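Local atomic coordinates of glycoside hydrolase family 31 (Kribbella flavida DSM 17836, PDB entry 5X3I), a protein that hydrolyses the alpha-1,3-glucosidic linkages of the cyclic tetrasaccharide cyclobis-(1-6)-alpha-nigerosyl to release isomaltose inside the cell. Residues A[174-180]-A[254-260]; A[344-350]-A[363-367]; A[567-571]-A[594-598]; A[639-643]-A[677-681]. The protein carries 1 engineered substitution. One frame throughout, in Å; residues are numbered along the deposited sequence.

Contact 1 (A[174-180]-A[254-260]); sequences GRFRLQL and NELTVEV
Phe176 lays one face of its ring over the side chain of Val258: CB of Val258 sits 3.9 Å from the ring centroid, a CH-pi contact 21° off the normal. A chi1 of 61° places CG of Phe176 between the two backbone branches at CA, which swings the ring toward the neighbouring strand. Farther along the same buried face, Leu178 and Leu256 lie side by side, CD1 of the first 4.2 Å from CD2 of the second. Phe239 of strand 237-241 and Leu270 of strand 267-274 help to cover this apolar layer.

The other face is polar and largely charged. Arg175 forms a salt bridge with Glu259, NH1 meeting OE1 at 3.0 Å from above the carboxylate plane; the two flat groups stand 79° apart. Glu163 takes NE of Arg175, and Arg173 takes OE2 of Glu259, so the pair belongs to an ionic network. Arg177 runs beside Thr257, CG 3.7 Å from OG1, and its far end goes to Glu163 and Gly161 O. Gln179 NE2 makes a weak bond to Glu255 OE1.

Between the faces the strands pair antiparallel, with Val258 N to Phe176 O at 2.8 Å among the rungs. Such pairing, with one apolar and one polar face, joins two central strands of a six-stranded antiparallel sheet and is typical of the beta-sandwich N-terminal domain of family 31 glycoside hydrolases.

Contact 2 (A[344-350]-A[363-367]); sequences IWRDAVY and DFSYR
Val349 O is gripped by two donors, the backbone N of Ser365 at 2.8 Å and a water at 2.8 Å that also bonds Ser365 OG. With the return bond from Val349 N to Ser365 O, this makes a hydrogen-bonded antiparallel pair, the core of a short two-stranded beta ribbon in the loop region after strand 330-333 of the TIM barrel. A type II turn from Trp345 to Ala348 leads into it.

Beside this pair the aromatic side chains gather. Phe364 turns its edge to the face of Tyr350 in an offset edge-to-face pair, CE1 of Phe364 to CD1 of Tyr350 at 3.6 Å, with the planes 69° apart. The phenol ring is brought there by a chi1 of 58°, which seats CG over the backbone, flanked by N and C. Ile344 CG1 meets Phe364 CZ at 3.7 Å, and Tyr458 and His359 pack on the same phenylalanine. Cutting Phe364 back to an alanine is likely to open a gap between Ile344 and Tyr350 and leave the tyrosine ring freer to turn.

Ala348 CB touches CE1 of Tyr366, whose edge meets CB of Trp345. A second water, lying over the centre of one face of the Phe364 ring, accepts from Trp345 N and bonds Tyr366 OH at 2.9 Å.

Contact 3 (A[567-571]-A[594-598]); sequences AGFSG and YHSEF
Phe569 presses its ring against Glu597 so closely that Glu597 CB lies 3.6 Å from the ring centroid, a CH-pi contact over one face. The glutamate runs extended, its chi1 of -171° pointing CG away from the backbone N, which lays CB and CG across that face and brings OE2 to 3.4 Å from Phe569 CZ. The backbone locks in beside it, with Glu597 N bonded to Phe569 O at 2.9 Å. His595 lies alongside: its CD2 comes to 3.4 Å from Phe569 CD1, but the two planes, 26° apart, are slid so far that the rings barely overlap. At the carboxylate of Glu597 the grip stays tight, Ser570 OG donating to OE1 at 2.6 Å from above the carboxylate plane, while Tyr211 bonds OE2 and Lys212 bonds the serine hydroxyl.

These loops follow strands 562-565 and 591-593, the last two of the eight parallel strands of the TIM barrel, at the C-terminal end where this fold holds its active site. Phe569 also touches Asp536, the probable proton donor.

A glutamine in place of Glu597 would probably give Ser570 OG a weaker, uncharged acceptor and disturb the bond to Tyr211. The looser side is the watered one: one water links Gly571 N to Glu597 OE1, and another donates to Phe569 O at 2.8 Å but only weakly to Glu597 O.

Contact 4 (A[639-643]-A[677-681]); sequences YLTEQ and LGDEL
Tyr639 pushes its phenol from the helix into the turn at 677-681, where the hydroxyl enters among backbone atoms. From CB, a chi1 of 174° sends the side chain straight out toward the turn. CG of Gln643, one helical turn on, covers one face of the ring, offset toward the rim. At the ring edge CE1 meets CG of Glu680 at 3.7 Å; CE2 also touches CD1 of Leu681 at 3.8 Å. At the tip, OH donates to Leu677 O at 2.7 Å, in that carbonyl's plane, and accepts from Glu680 N at 3.0 Å, so both its roles are used.

Gln643 holds the same turn through OE1, which takes Asp679 N at 2.9 Å from above the amide plane, while NE2 reaches a water shared with Asp679 OD2 and Glu680 OE2. Gly678 lies directly against both helix side chains, where a CB would clash with Tyr639 OH. Asp679 is further paired with Arg656 and Arg646, and Glu680 with Arg731.

The turn is the tight connection between strands 675-677 and 681-683 of the C-terminal beta domain. It sits against the long helix 622-650, with Leu738 of helix 735-742 closing on Tyr639, Glu680 and Leu681.

Along the chain the four contacts follow one another, each closing before the next opens. Contact 1 belongs to the N-terminal beta-sandwich; contacts 2 and 3 both lie in loops of the TIM barrel, contact 2 after strand 330-333 and contact 3 after its last two strands; contact 4 ties helix 622-650 to the C-terminal beta domain. Contacts 1 and 2 are farthest apart, their centres about 56 Å from each other on opposite sides of the chain's centre. Contacts 2 and 3 come within about 10 Å at their nearest atoms without touching. Contact 3 alone borders the annotated catalytic residues; the others lie away from them, contact 4 at the junction with the C-terminal domain.

Contact 1 (A[174-180]-A[254-260])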
loop_
_atom_site.group_PDB
_atom_site.type_symbol
_atom_site.label_atom_id
_atom_site.label_comp_id
_atom_site.label_asym_id
_atom_site.label_seq_id
_atom_site.Cartn_x
_atom_site.Cartn_y
_atom_site.Cartn_z
ATOM N N GLY A 174 25.076 3.927 3.156
ATOM C CA GLY A 174 25.855 3.709 1.953
ATOM C C GLY A 174 25.217 4.370 0.749
ATOM O O GLY A 174 24.008 4.633 0.733
ATOM N N ARG A 175 26.022 4.595 -0.282
ATOM C CA ARG A 175 25.550 5.132 -1.548
ATOM C C ARG A 175 26.423 4.636 -2.699
ATOM O O ARG A 175 27.630 4.466 -2.537
ATOM C CB ARG A 175 25.527 6.656 -1.505
ATOM C CG ARG A 175 25.019 7.305 -2.770
ATOM C CD ARG A 175 24.438 8.680 -2.493
ATOM N NE ARG A 175 25.467 9.687 -2.267
ATOM C CZ ARG A 175 25.222 10.909 -1.810
ATOM N NH1 ARG A 175 23.982 11.274 -1.513
ATOM N NH2 ARG A 175 26.216 11.767 -1.643
ATOM N N PHE A 176 25.814 4.393 -3.855
ATOM C CA PHE A 176 26.555 3.920 -5.014
ATOM C C PHE A 176 25.796 4.154 -6.307
ATOM O O PHE A 176 24.653 4.605 -6.301
ATOM C CB PHE A 176 26.888 2.434 -4.865
ATOM C CG PHE A 176 25.680 1.536 -4.761
ATOM C CD1 PHE A 176 25.113 1.258 -3.529
ATOM C CD2 PHE A 176 25.126 0.960 -5.891
ATOM C CE1 PHE A 176 24.005 0.427 -3.426
ATOM C CE2 PHE A 176 24.020 0.132 -5.795
ATOM C CZ PHE A 176 23.459 -0.130 -4.557
ATOM N N ARG A 177 26.431 3.816 -7.418
ATOM C CA ARG A 177 25.867 4.096 -8.727
ATOM C C ARG A 177 25.828 2.829 -9.560
ATOM O O ARG A 177 26.793 2.073 -9.602
ATOM C CB ARG A 177 26.670 5.173 -9.462
ATOM C CG ARG A 177 26.402 6.611 -9.026
ATOM C CD ARG A 177 27.189 6.970 -7.788
ATOM N NE ARG A 177 27.047 8.376 -7.424
ATOM C CZ ARG A 177 27.501 8.899 -6.291
ATOM N NH1 ARG A 177 27.323 10.188 -6.038
ATOM N NH2 ARG A 177 28.122 8.134 -5.402
ATOM N N LEU A 178 24.697 2.592 -10.208
ATOM C CA LEU A 178 24.593 1.494 -11.152
ATOM C C LEU A 178 24.660 2.066 -12.551
ATOM O O LEU A 178 23.979 3.035 -12.855
ATOM C CB LEU A 178 23.298 0.703 -10.949
ATOM C CG LEU A 178 23.140 -0.055 -9.635
ATOM C CD1 LEU A 178 21.746 -0.646 -9.536
ATOM C CD2 LEU A 178 24.180 -1.147 -9.519
ATOM N N GLN A 179 25.481 1.461 -13.397
ATOM C CA GLN A 179 25.674 1.946 -14.753
ATOM C C GLN A 179 24.490 1.629 -15.659
ATOM O O GLN A 179 24.076 0.484 -15.775
ATOM C CB GLN A 179 26.953 1.357 -15.348
ATOM C CG GLN A 179 27.962 2.399 -15.797
ATOM C CD GLN A 179 28.602 3.130 -14.631
ATOM O OE1 GLN A 179 28.917 2.527 -13.605
ATOM N NE2 GLN A 179 28.790 4.436 -14.779
ATOM N N LEU A 180 23.979 2.656 -16.321
ATOM C CA LEU A 180 22.873 2.528 -17.258
ATOM C C LEU A 180 23.355 2.767 -18.679
ATOM O O LEU A 180 24.338 3.473 -18.899
ATOM C CB LEU A 180 21.758 3.517 -16.927
ATOM C CG LEU A 180 21.224 3.508 -15.496
ATOM C CD1 LEU A 180 20.071 4.478 -15.350
ATOM C CD2 LEU A 180 20.821 2.105 -15.088
ATOM N N ASN A 254 23.698 8.660 -17.476
ATOM C CA ASN A 254 23.882 7.224 -17.596
ATOM C C ASN A 254 24.002 6.485 -16.266
ATOM O O ASN A 254 24.423 5.336 -16.237
ATOM C CB ASN A 254 25.076 6.927 -18.493
ATOM C CG ASN A 254 24.674 6.801 -19.951
ATOM O OD1 ASN A 254 23.640 6.204 -20.271
ATOM N ND2 ASN A 254 25.472 7.379 -20.842
ATOM N N GLU A 255 23.750 7.171 -15.158
ATOM C CA GLU A 255 23.846 6.519 -13.859
ATOM C C GLU A 255 22.568 6.515 -13.006
ATOM O O GLU A 255 21.848 7.501 -12.926
ATOM C CB GLU A 255 24.971 7.162 -13.058
ATOM C CG GLU A 255 26.354 6.895 -13.623
ATOM C CD GLU A 255 27.436 7.415 -12.713
ATOM O OE1 GLU A 255 28.367 6.645 -12.389
ATOM O OE2 GLU A 255 27.342 8.592 -12.316
ATOM N N LEU A 256 22.314 5.385 -12.357
ATOM C CA LEU A 256 21.283 5.301 -11.330
ATOM C C LEU A 256 21.940 5.326 -9.960
ATOM O O LEU A 256 22.689 4.421 -9.609
ATOM C CB LEU A 256 20.438 4.034 -11.484
ATOM C CG LEU A 256 19.553 3.677 -10.279
ATOM C CD1 LEU A 256 18.467 4.717 -10.060
ATOM C CD2 LEU A 256 18.941 2.290 -10.434
ATOM N N THR A 257 21.662 6.368 -9.190
ATOM C CA THR A 257 22.242 6.491 -7.863
ATOM C C THR A 257 21.348 5.845 -6.812
ATOM O O THR A 257 20.170 6.168 -6.722
ATOM C CB THR A 257 22.482 7.965 -7.482
ATOM O OG1 THR A 257 23.381 8.574 -8.420
ATOM C CG2 THR A 257 23.066 8.050 -6.085
ATOM N N VAL A 258 21.920 4.950 -6.014
ATOM C CA VAL A 258 21.192 4.250 -4.960
ATOM C C VAL A 258 21.757 4.561 -3.578
ATOM O O VAL A 258 22.934 4.326 -3.320
ATOM C CB VAL A 258 21.223 2.717 -5.172
ATOM C CG1 VAL A 258 20.443 2.006 -4.075
ATOM C CG2 VAL A 258 20.666 2.351 -6.535
ATOM N N GLU A 259 20.909 5.079 -2.696
ATOM C CA GLU A 259 21.297 5.398 -1.327
ATOM C C GLU A 259 20.563 4.471 -0.360
ATOM O O GLU A 259 19.359 4.234 -0.506
ATOM C CB GLU A 259 20.998 6.867 -1.009
ATOM C CG GLU A 259 21.658 7.408 0.245
ATOM C CD GLU A 259 21.556 8.924 0.360
ATOM O OE1 GLU A 259 21.605 9.619 -0.672
ATOM O OE2 GLU A 259 21.407 9.427 1.487
ATOM N N VAL A 260 21.296 3.969 0.623
ATOM C CA VAL A 260 20.826 2.929 1.518
ATOM C C VAL A 260 21.058 3.230 3.001
ATOM O O VAL A 260 22.197 3.386 3.432
ATOM C CB VAL A 260 21.520 1.596 1.200
ATOM C CG1 VAL A 260 21.049 0.522 2.147
ATOM C CG2 VAL A 260 21.280 1.208 -0.245
#

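Contact 2 (A[344-350]-A[363-367])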
loop_
_atom_site.group_PDB
_atom_site.type_symbol
_atom_site.label_atom_id
_atom_site.label_comp_id
_atom_site.label_asym_id
_atom_site.label_seq_id
_atom_site.Cartn_x
_atom_site.Cartn_y
_atom_site.Cartn_z
ATOM N N ILE A 344 -15.225 -8.268 16.850
ATOM C CA ILE A 344 -16.554 -8.688 17.318
ATOM C C ILE A 344 -17.679 -7.966 16.554
ATOM O O ILE A 344 -17.577 -6.775 16.303
ATOM C CB ILE A 344 -16.696 -8.413 18.843
ATOM C CG1 ILE A 344 -15.792 -9.349 19.647
ATOM C CG2 ILE A 344 -18.145 -8.536 19.308
ATOM C CD1 ILE A 344 -15.735 -9.021 21.121
ATOM N N TRP A 345 -18.736 -8.678 16.163
ATOM C CA TRP A 345 -19.850 -8.038 15.450
ATOM C C TRP A 345 -20.466 -6.913 16.299
ATOM O O TRP A 345 -20.660 -7.079 17.493
ATOM C CB TRP A 345 -20.939 -9.056 15.090
ATOM C CG TRP A 345 -20.586 -10.077 14.046
ATOM C CD1 TRP A 345 -20.123 -11.346 14.257
ATOM C CD2 TRP A 345 -20.711 -9.929 12.631
ATOM N NE1 TRP A 345 -19.941 -11.993 13.053
ATOM C CE2 TRP A 345 -20.293 -11.141 12.041
ATOM C CE3 TRP A 345 -21.136 -8.890 11.802
ATOM C CZ2 TRP A 345 -20.286 -11.333 10.671
ATOM C CZ3 TRP A 345 -21.125 -9.088 10.437
ATOM C CH2 TRP A 345 -20.701 -10.298 9.886
ATOM N N ARG A 346 -20.763 -5.777 15.688
ATOM C CA ARG A 346 -21.419 -4.699 16.416
ATOM C C ARG A 346 -22.727 -5.172 17.059
ATOM O O ARG A 346 -23.489 -5.931 16.452
ATOM C CB ARG A 346 -21.696 -3.500 15.514
ATOM C CG ARG A 346 -22.332 -2.330 16.258
ATOM C CD ARG A 346 -22.114 -1.003 15.534
ATOM N NE ARG A 346 -22.887 -0.897 14.306
ATOM C CZ ARG A 346 -24.015 -0.206 14.189
ATOM N NH1 ARG A 346 -24.525 0.437 15.232
ATOM N NH2 ARG A 346 -24.628 -0.148 13.020
ATOM N N ASP A 347 -22.929 -4.700 18.288
ATOM C CA ASP A 347 -24.053 -5.018 19.178
ATOM C C ASP A 347 -24.119 -6.471 19.622
ATOM O O ASP A 347 -25.157 -6.925 20.083
ATOM C CB ASP A 347 -25.384 -4.656 18.509
ATOM C CG ASP A 347 -25.508 -3.185 18.233
ATOM O OD1 ASP A 347 -24.924 -2.401 18.998
ATOM O OD2 ASP A 347 -26.174 -2.802 17.249
ATOM N N ALA A 348 -23.000 -7.177 19.558
ATOM C CA ALA A 348 -22.947 -8.524 20.108
ATOM C C ALA A 348 -22.947 -8.439 21.625
ATOM O O ALA A 348 -22.391 -7.506 22.190
ATOM C CB ALA A 348 -21.725 -9.269 19.623
ATOM N N VAL A 349 -23.560 -9.420 22.272
ATOM C CA VAL A 349 -23.643 -9.450 23.728
ATOM C C VAL A 349 -22.887 -10.652 24.304
ATOM O O VAL A 349 -23.083 -11.784 23.884
ATOM C CB VAL A 349 -25.112 -9.475 24.185
ATOM C CG1 VAL A 349 -25.209 -9.689 25.681
ATOM C CG2 VAL A 349 -25.805 -8.187 23.771
ATOM N N TYR A 350 -21.994 -10.389 25.243
ATOM C CA TYR A 350 -21.096 -11.417 25.755
ATOM C C TYR A 350 -20.521 -11.016 27.107
ATOM O O TYR A 350 -20.511 -9.847 27.457
ATOM C CB TYR A 350 -19.957 -11.666 24.761
ATOM C CG TYR A 350 -19.178 -10.411 24.469
ATOM C CD1 TYR A 350 -19.647 -9.478 23.558
ATOM C CD2 TYR A 350 -17.984 -10.140 25.133
ATOM C CE1 TYR A 350 -18.940 -8.306 23.303
ATOM C CE2 TYR A 350 -17.271 -8.977 24.877
ATOM C CZ TYR A 350 -17.761 -8.067 23.964
ATOM O OH TYR A 350 -17.073 -6.922 23.708
ATOM N N ASP A 363 -19.922 -17.707 23.037
ATOM C CA ASP A 363 -19.901 -16.598 23.992
ATOM C C ASP A 363 -20.893 -15.503 23.608
ATOM O O ASP A 363 -21.306 -14.719 24.449
ATOM C CB ASP A 363 -18.514 -15.947 24.095
ATOM C CG ASP A 363 -17.427 -16.898 24.565
ATOM O OD1 ASP A 363 -17.719 -17.993 25.079
ATOM O OD2 ASP A 363 -16.257 -16.515 24.434
ATOM N N PHE A 364 -21.232 -15.429 22.327
ATOM C CA PHE A 364 -21.949 -14.277 21.794
ATOM C C PHE A 364 -23.453 -14.518 21.625
ATOM O O PHE A 364 -23.874 -15.568 21.155
ATOM C CB PHE A 364 -21.349 -13.863 20.445
ATOM C CG PHE A 364 -19.901 -13.443 20.517
ATOM C CD1 PHE A 364 -19.537 -12.249 21.132
ATOM C CD2 PHE A 364 -18.905 -14.238 19.965
ATOM C CE1 PHE A 364 -18.207 -11.860 21.197
ATOM C CE2 PHE A 364 -17.568 -13.855 20.025
ATOM C CZ PHE A 364 -17.215 -12.667 20.641
ATOM N N SER A 365 -24.247 -13.531 22.011
ATOM C CA SER A 365 -25.653 -13.481 21.635
ATOM C C SER A 365 -25.858 -12.285 20.734
ATOM O O SER A 365 -25.188 -11.279 20.895
ATOM C CB SER A 365 -26.572 -13.373 22.855
ATOM O OG SER A 365 -26.251 -14.359 23.813
ATOM N N TYR A 366 -26.798 -12.397 19.808
ATOM C CA TYR A 366 -27.109 -11.322 18.885
ATOM C C TYR A 366 -28.587 -10.940 19.028
ATOM O O TYR A 366 -29.476 -11.765 18.869
ATOM C CB TYR A 366 -26.747 -11.748 17.454
ATOM C CG TYR A 366 -25.303 -12.205 17.359
ATOM C CD1 TYR A 366 -24.280 -11.294 17.130
ATOM C CD2 TYR A 366 -24.960 -13.539 17.546
ATOM C CE1 TYR A 366 -22.951 -11.699 17.074
ATOM C CE2 TYR A 366 -23.637 -13.952 17.489
ATOM C CZ TYR A 366 -22.637 -13.021 17.256
ATOM O OH TYR A 366 -21.333 -13.422 17.208
ATOM N N ARG A 367 -28.833 -9.684 19.357
ATOM C CA ARG A 367 -30.178 -9.225 19.672
ATOM C C ARG A 367 -30.970 -8.858 18.431
ATOM O O ARG A 367 -30.420 -8.279 17.492
ATOM C CB ARG A 367 -30.105 -8.035 20.625
ATOM C CG ARG A 367 -29.652 -8.432 22.016
ATOM C CD ARG A 367 -30.575 -9.515 22.561
ATOM N NE ARG A 367 -29.858 -10.637 23.162
ATOM C CZ ARG A 367 -29.560 -10.712 24.453
ATOM N NH1 ARG A 367 -29.911 -9.724 25.264
ATOM N NH2 ARG A 367 -28.916 -11.768 24.933
HETATM O O HOH W 1 -19.321 -11.348 17.551
HETATM O O HOH W 2 -24.033 -14.016 25.261
#

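Contact 3 (A[567-571]-A[594-598])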
loop_
_atom_site.group_PDB
_atom_site.type_symbol
_atom_site.label_atom_id
_atom_site.label_comp_id
_atom_site.label_asym_id
_atom_site.label_seq_id
_atom_site.Cartn_x
_atom_site.Cartn_y
_atom_site.Cartn_z
ATOM N N ALA A 567 -12.925 3.764 -10.486
ATOM C CA ALA A 567 -13.392 5.152 -10.530
ATOM C C ALA A 567 -13.376 5.878 -9.174
ATOM O O ALA A 567 -14.040 6.887 -9.022
ATOM C CB ALA A 567 -14.805 5.200 -11.119
ATOM N N GLY A 568 -12.598 5.382 -8.215
ATOM C CA GLY A 568 -12.285 6.076 -6.973
ATOM C C GLY A 568 -13.322 5.918 -5.870
ATOM O O GLY A 568 -14.526 5.864 -6.167
ATOM N N PHE A 569 -12.902 5.896 -4.603
ATOM C CA PHE A 569 -13.890 5.818 -3.528
ATOM C C PHE A 569 -14.223 7.130 -2.805
ATOM O O PHE A 569 -15.174 7.177 -2.039
ATOM C CB PHE A 569 -13.450 4.731 -2.512
ATOM C CG PHE A 569 -12.594 5.224 -1.352
ATOM C CD1 PHE A 569 -12.734 4.648 -0.097
ATOM C CD2 PHE A 569 -11.619 6.200 -1.515
ATOM C CE1 PHE A 569 -11.963 5.064 0.994
ATOM C CE2 PHE A 569 -10.848 6.624 -0.436
ATOM C CZ PHE A 569 -11.013 6.055 0.819
ATOM N N SER A 570 -13.491 8.202 -3.099
ATOM C CA SER A 570 -13.536 9.380 -2.234
ATOM C C SER A 570 -14.174 10.560 -2.940
ATOM O O SER A 570 -13.979 10.746 -4.125
ATOM C CB SER A 570 -12.134 9.766 -1.751
ATOM O OG SER A 570 -12.193 10.829 -0.812
ATOM N N GLY A 571 -14.931 11.351 -2.194
ATOM C CA GLY A 571 -15.581 12.528 -2.735
ATOM C C GLY A 571 -16.913 12.231 -3.399
ATOM O O GLY A 571 -17.445 11.135 -3.256
ATOM N N TYR A 594 -15.454 -2.396 -6.716
ATOM C CA TYR A 594 -15.841 -1.021 -6.440
ATOM C C TYR A 594 -15.959 -0.826 -4.937
ATOM O O TYR A 594 -16.155 -1.781 -4.193
ATOM C CB TYR A 594 -17.148 -0.630 -7.151
ATOM C CG TYR A 594 -18.433 -1.306 -6.674
ATOM C CD1 TYR A 594 -19.056 -0.916 -5.500
ATOM C CD2 TYR A 594 -19.054 -2.281 -7.443
ATOM C CE1 TYR A 594 -20.238 -1.509 -5.077
ATOM C CE2 TYR A 594 -20.248 -2.889 -7.023
ATOM C CZ TYR A 594 -20.831 -2.488 -5.844
ATOM O OH TYR A 594 -21.995 -3.065 -5.416
ATOM N N HIS A 595 -15.823 0.423 -4.503
ATOM C CA HIS A 595 -15.778 0.756 -3.086
ATOM C C HIS A 595 -16.140 2.225 -2.875
ATOM O O HIS A 595 -16.063 3.022 -3.804
ATOM C CB HIS A 595 -14.386 0.441 -2.532
ATOM C CG HIS A 595 -14.239 0.683 -1.062
ATOM N ND1 HIS A 595 -15.186 0.301 -0.142
ATOM C CD2 HIS A 595 -13.239 1.262 -0.353
ATOM C CE1 HIS A 595 -14.784 0.637 1.069
ATOM N NE2 HIS A 595 -13.603 1.219 0.968
ATOM N N SER A 596 -16.542 2.578 -1.661
ATOM C CA SER A 596 -16.873 3.961 -1.350
ATOM C C SER A 596 -16.498 4.315 0.086
ATOM O O SER A 596 -16.660 3.511 1.001
ATOM C CB SER A 596 -18.368 4.229 -1.593
ATOM O OG SER A 596 -19.179 3.575 -0.643
ATOM N N GLU A 597 -15.995 5.536 0.260
ATOM C CA GLU A 597 -15.500 6.037 1.541
ATOM C C GLU A 597 -16.625 6.392 2.506
ATOM O O GLU A 597 -17.714 6.752 2.077
ATOM C CB GLU A 597 -14.621 7.276 1.295
ATOM C CG GLU A 597 -13.848 7.787 2.499
ATOM C CD GLU A 597 -12.889 8.924 2.140
ATOM O OE1 GLU A 597 -13.269 9.833 1.377
ATOM O OE2 GLU A 597 -11.751 8.892 2.621
ATOM N N PHE A 598 -16.333 6.342 3.802
ATOM C CA PHE A 598 -17.243 6.819 4.834
ATOM C C PHE A 598 -17.667 8.264 4.550
ATOM O O PHE A 598 -16.823 9.113 4.303
ATOM C CB PHE A 598 -16.543 6.732 6.188
ATOM C CG PHE A 598 -17.334 7.282 7.341
ATOM C CD1 PHE A 598 -18.426 6.600 7.840
ATOM C CD2 PHE A 598 -16.947 8.458 7.963
ATOM C CE1 PHE A 598 -19.132 7.093 8.914
ATOM C CE2 PHE A 598 -17.649 8.954 9.035
ATOM C CZ PHE A 598 -18.738 8.268 9.515
HETATM O O HOH W 3 -17.311 8.531 -0.788
HETATM O O HOH W 4 -16.093 10.947 0.393
#

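Contact 4 (A[639-643]-A[677-681])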
loop_
_atom_site.group_PDB
_atom_site.type_symbol
_atom_site.label_atom_id
_atom_site.label_comp_id
_atom_site.label_asym_id
_atom_site.label_seq_id
_atom_site.Cartn_x
_atom_site.Cartn_y
_atom_site.Cartn_z
ATOM N N TYR A 639 -10.445 -18.238 -18.036
ATOM C CA TYR A 639 -9.233 -17.700 -18.648
ATOM C C TYR A 639 -8.287 -17.123 -17.591
ATOM O O TYR A 639 -7.113 -17.479 -17.542
ATOM C CB TYR A 639 -9.568 -16.629 -19.682
ATOM C CG TYR A 639 -8.339 -15.938 -20.255
ATOM C CD1 TYR A 639 -7.528 -16.578 -21.184
ATOM C CD2 TYR A 639 -7.995 -14.643 -19.871
ATOM C CE1 TYR A 639 -6.407 -15.957 -21.713
ATOM C CE2 TYR A 639 -6.870 -14.009 -20.401
ATOM C CZ TYR A 639 -6.082 -14.675 -21.319
ATOM O OH TYR A 639 -4.967 -14.067 -21.843
ATOM N N LEU A 640 -8.822 -16.258 -16.735
ATOM C CA LEU A 640 -8.032 -15.605 -15.691
ATOM C C LEU A 640 -7.388 -16.639 -14.791
ATOM O O LEU A 640 -6.220 -16.529 -14.457
ATOM C CB LEU A 640 -8.897 -14.644 -14.870
ATOM C CG LEU A 640 -9.311 -13.385 -15.637
ATOM C CD1 LEU A 640 -10.482 -12.674 -14.996
ATOM C CD2 LEU A 640 -8.119 -12.428 -15.763
ATOM N N THR A 641 -8.161 -17.663 -14.434
ATOM C CA THR A 641 -7.684 -18.742 -13.590
ATOM C C THR A 641 -6.504 -19.475 -14.242
ATOM O O THR A 641 -5.499 -19.746 -13.600
ATOM C CB THR A 641 -8.822 -19.763 -13.277
ATOM O OG1 THR A 641 -9.907 -19.097 -12.613
ATOM C CG2 THR A 641 -8.312 -20.872 -12.411
ATOM N N GLU A 642 -6.635 -19.802 -15.521
ATOM C CA GLU A 642 -5.552 -20.478 -16.206
ATOM C C GLU A 642 -4.328 -19.571 -16.307
ATOM O O GLU A 642 -3.220 -19.999 -16.060
ATOM C CB GLU A 642 -5.967 -20.927 -17.602
ATOM C CG GLU A 642 -4.892 -21.727 -18.274
ATOM C CD GLU A 642 -5.365 -22.395 -19.541
ATOM O OE1 GLU A 642 -5.737 -21.692 -20.491
ATOM O OE2 GLU A 642 -5.360 -23.626 -19.574
ATOM N N GLN A 643 -4.556 -18.319 -16.678
ATOM C CA GLN A 643 -3.467 -17.360 -16.843
ATOM C C GLN A 643 -2.762 -17.056 -15.513
ATOM O O GLN A 643 -1.538 -16.923 -15.480
ATOM C CB GLN A 643 -3.993 -16.078 -17.483
ATOM C CG GLN A 643 -4.381 -16.254 -18.941
ATOM C CD GLN A 643 -3.230 -16.784 -19.798
ATOM O OE1 GLN A 643 -2.079 -16.375 -19.642
ATOM N NE2 GLN A 643 -3.539 -17.708 -20.696
ATOM N N LEU A 677 -3.258 -8.898 -20.712
ATOM C CA LEU A 677 -3.866 -9.630 -19.614
ATOM C C LEU A 677 -3.644 -11.109 -19.893
ATOM O O LEU A 677 -4.303 -11.699 -20.748
ATOM C CB LEU A 677 -5.353 -9.295 -19.509
ATOM C CG LEU A 677 -6.201 -10.037 -18.468
ATOM C CD1 LEU A 677 -5.909 -9.516 -17.084
ATOM C CD2 LEU A 677 -7.676 -9.881 -18.786
ATOM N N GLY A 678 -2.752 -11.720 -19.131
ATOM C CA GLY A 678 -2.251 -13.030 -19.492
ATOM C C GLY A 678 -1.544 -13.006 -20.840
ATOM O O GLY A 678 -1.234 -11.942 -21.373
ATOM N N ASP A 679 -1.305 -14.185 -21.399
ATOM C CA ASP A 679 -0.635 -14.314 -22.689
ATOM C C ASP A 679 -1.443 -13.744 -23.854
ATOM O O ASP A 679 -0.881 -13.134 -24.755
ATOM C CB ASP A 679 -0.327 -15.785 -22.989
ATOM C CG ASP A 679 0.689 -16.373 -22.052
ATOM O OD1 ASP A 679 1.420 -15.601 -21.422
ATOM O OD2 ASP A 679 0.770 -17.608 -21.952
ATOM N N GLU A 680 -2.750 -13.992 -23.862
ATOM C CA GLU A 680 -3.542 -13.810 -25.081
ATOM C C GLU A 680 -4.251 -12.489 -25.369
ATOM O O GLU A 680 -4.653 -12.258 -26.502
ATOM C CB GLU A 680 -4.607 -14.914 -25.126
ATOM C CG GLU A 680 -4.126 -16.270 -24.638
ATOM C CD GLU A 680 -2.958 -16.833 -25.431
ATOM O OE1 GLU A 680 -2.615 -16.285 -26.492
ATOM O OE2 GLU A 680 -2.383 -17.842 -24.991
ATOM N N LEU A 681 -4.394 -11.611 -24.387
ATOM C CA LEU A 681 -5.227 -10.429 -24.594
ATOM C C LEU A 681 -4.476 -9.136 -24.324
ATOM O O LEU A 681 -3.846 -8.996 -23.290
ATOM C CB LEU A 681 -6.468 -10.471 -23.700
ATOM C CG LEU A 681 -7.522 -11.560 -23.909
ATOM C CD1 LEU A 681 -8.553 -11.508 -22.785
ATOM C CD2 LEU A 681 -8.193 -11.411 -25.256
HETATM O O HOH W 5 -1.487 -18.938 -22.537
#